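Local coordinates for protein KLLA0B12012p (Kluyveromyces lactis, PDB 6Y3P) that probably binds ATP through its C-terminal ATP-grasp domain of the tubulin-tyrosine ligase family and, as Pby1, directly partners the mRNA decapping enzyme Dcp2, at residues A[363-368]-A[388-393]. Residues are numbered along the deposited sequence; the frame is centred on the assembly and turned at random.
Sequences IDELFD and HSKFVE
The ring of Phe391 meets Leu366 at a slant: methyl CD1 of Leu366 lies 4.5 Å from CE1 of Phe391, a loose apolar touch. This is helix-on-sheet packing near the C-terminal end of this ATP-grasp chain, joining helix 357-375 to strand 391-396, which pairs antiparallel with strand 228-239. Phe391 also stacks on the ring of Phe230 from that neighbouring strand and touches Asp369, Val370, Ile373 and Cys374 further along the helix, evidence that it belongs to the buried layer between helix and sheet. Within the helix, Leu366 CG stands 4.2 Å over one face of Phe367, nearer its rim than its centre, and Ile363 CG2 meets the same ring in its plane; the CB of Phe367 points away from 388-393.

The flat carboxylate of Glu365 supplies the second point of touch. Its oxygen OE2 approaches Lys390 CB at 3.6 Å, so the lysine is met on the aliphatic base of its chain. With CG anti to the backbone N (chi1 -176°) and the chain extended beyond it, the carboxylate reaches the 388-393 segment. The charges remain apart, OE2 of Glu365 being 6.4 Å from NZ of Lys390, and no hydrogen bond crosses between the segments. Any attraction between the two charges would act over a distance, and OE1, the other carboxylate oxygen, has a salt bridge with Arg234 on strand 228-239. The separation follows from the lysine's shape: CB points toward the helix, but bends at chi2 and at chi4 (-83°) lead the ammonium away.

Where the loop enters the strand, an ST turn forms: Phe391 N donates to Ser389 OG at 3.2 Å, with an N-H...O angle of 157°.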
loop_
_atom_site.group_PDB
_atom_site.type_symbol
_atom_site.label_atom_id
_atom_site.label_comp_id
_atom_site.label_asym_id
_atom_site.label_seq_id
_atom_site.Cartn_x
_atom_site.Cartn_y
_atom_site.Cartn_z
ATOM N N ILE A 363 17.241 2.530 1.395
ATOM C CA ILE A 363 16.490 3.742 1.737
ATOM C C ILE A 363 17.244 5.000 1.243
ATOM O O ILE A 363 16.589 5.950 0.794
ATOM C CB ILE A 363 16.106 3.741 3.254
ATOM C CG1 ILE A 363 15.053 2.654 3.572
ATOM C CG2 ILE A 363 15.679 5.104 3.807
ATOM C CD1 ILE A 363 13.645 2.826 2.914
ATOM N N ASP A 364 18.614 4.971 1.265
ATOM C CA ASP A 364 19.469 6.069 0.776
ATOM C C ASP A 364 19.271 6.302 -0.722
ATOM O O ASP A 364 19.213 7.442 -1.166
ATOM C CB ASP A 364 20.947 5.754 1.030
ATOM C CG ASP A 364 21.454 6.019 2.428
ATOM O OD1 ASP A 364 20.643 6.433 3.287
ATOM O OD2 ASP A 364 22.671 5.824 2.664
ATOM N N GLU A 365 19.161 5.222 -1.491
ATOM C CA GLU A 365 18.981 5.275 -2.934
ATOM C C GLU A 365 17.556 5.705 -3.262
ATOM O O GLU A 365 17.337 6.338 -4.295
ATOM C CB GLU A 365 19.303 3.903 -3.546
ATOM C CG GLU A 365 19.227 3.895 -5.063
ATOM C CD GLU A 365 19.370 2.556 -5.751
ATOM O OE1 GLU A 365 20.095 1.683 -5.222
ATOM O OE2 GLU A 365 18.795 2.404 -6.852
ATOM N N LEU A 366 16.590 5.375 -2.378
ATOM C CA LEU A 366 15.201 5.757 -2.575
ATOM C C LEU A 366 15.062 7.277 -2.524
ATOM O O LEU A 366 14.494 7.860 -3.456
ATOM C CB LEU A 366 14.268 5.073 -1.546
ATOM C CG LEU A 366 12.860 5.697 -1.302
ATOM C CD1 LEU A 366 11.969 5.631 -2.535
ATOM C CD2 LEU A 366 12.182 5.061 -0.121
ATOM N N PHE A 367 15.573 7.908 -1.439
ATOM C CA PHE A 367 15.469 9.357 -1.221
ATOM C C PHE A 367 16.364 10.130 -2.164
ATOM O O PHE A 367 15.992 11.225 -2.544
ATOM C CB PHE A 367 15.649 9.742 0.252
ATOM C CG PHE A 367 14.461 9.254 1.042
ATOM C CD1 PHE A 367 13.244 9.927 0.988
ATOM C CD2 PHE A 367 14.522 8.061 1.758
ATOM C CE1 PHE A 367 12.123 9.435 1.665
ATOM C CE2 PHE A 367 13.393 7.559 2.421
ATOM C CZ PHE A 367 12.213 8.266 2.396
ATOM N N ASP A 368 17.438 9.508 -2.666
ATOM C CA ASP A 368 18.297 10.079 -3.693
ATOM C C ASP A 368 17.489 10.274 -4.998
ATOM O O ASP A 368 17.517 11.353 -5.578
ATOM C CB ASP A 368 19.499 9.159 -3.941
ATOM C CG ASP A 368 20.621 9.891 -4.632
ATOM O OD1 ASP A 368 21.303 10.712 -3.956
ATOM O OD2 ASP A 368 20.745 9.748 -5.874
ATOM N N HIS A 388 20.048 2.470 -16.263
ATOM C CA HIS A 388 19.696 1.291 -15.443
ATOM C C HIS A 388 19.095 1.712 -14.075
ATOM O O HIS A 388 19.454 1.186 -13.011
ATOM C CB HIS A 388 20.877 0.297 -15.323
ATOM C CG HIS A 388 21.387 -0.164 -16.655
ATOM N ND1 HIS A 388 22.497 0.422 -17.246
ATOM C CD2 HIS A 388 20.889 -1.104 -17.495
ATOM C CE1 HIS A 388 22.655 -0.198 -18.408
ATOM N NE2 HIS A 388 21.714 -1.125 -18.601
ATOM N N SER A 389 18.160 2.685 -14.138
ATOM C CA SER A 389 17.479 3.240 -12.974
ATOM C C SER A 389 16.565 2.232 -12.285
ATOM O O SER A 389 15.862 1.474 -12.951
ATOM C CB SER A 389 16.666 4.462 -13.376
ATOM O OG SER A 389 16.081 5.083 -12.246
ATOM N N LYS A 390 16.546 2.258 -10.955
ATOM C CA LYS A 390 15.642 1.414 -10.179
ATOM C C LYS A 390 14.375 2.194 -9.776
ATOM O O LYS A 390 13.499 1.640 -9.116
ATOM C CB LYS A 390 16.363 0.763 -8.990
ATOM C CG LYS A 390 17.587 -0.033 -9.443
ATOM C CD LYS A 390 17.607 -1.440 -8.922
ATOM C CE LYS A 390 18.871 -2.139 -9.349
ATOM N NZ LYS A 390 18.746 -2.693 -10.722
ATOM N N PHE A 391 14.267 3.466 -10.222
ATOM C CA PHE A 391 13.121 4.367 -10.012
ATOM C C PHE A 391 12.434 4.463 -11.370
ATOM O O PHE A 391 12.808 5.273 -12.208
ATOM C CB PHE A 391 13.601 5.736 -9.536
ATOM C CG PHE A 391 12.598 6.554 -8.759
ATOM C CD1 PHE A 391 12.130 6.119 -7.517
ATOM C CD2 PHE A 391 12.212 7.817 -9.203
ATOM C CE1 PHE A 391 11.260 6.908 -6.765
ATOM C CE2 PHE A 391 11.354 8.614 -8.437
ATOM C CZ PHE A 391 10.877 8.150 -7.232
ATOM N N VAL A 392 11.464 3.591 -11.595
ATOM C CA VAL A 392 10.819 3.434 -12.894
ATOM C C VAL A 392 9.474 4.157 -13.022
ATOM O O VAL A 392 8.562 3.925 -12.228
ATOM C CB VAL A 392 10.700 1.910 -13.180
ATOM C CG1 VAL A 392 10.123 1.631 -14.570
ATOM C CG2 VAL A 392 12.048 1.209 -12.989
ATOM N N GLU A 393 9.341 4.984 -14.067
ATOM C CA GLU A 393 8.099 5.678 -14.371
ATOM C C GLU A 393 7.133 4.692 -15.021
ATOM O O GLU A 393 7.393 4.241 -16.139
ATOM C CB GLU A 393 8.340 6.865 -15.277
ATOM C CG GLU A 393 7.174 7.829 -15.245
ATOM C CD GLU A 393 7.193 8.775 -16.418
ATOM O OE1 GLU A 393 6.584 8.441 -17.458
ATOM O OE2 GLU A 393 7.898 9.802 -16.332
#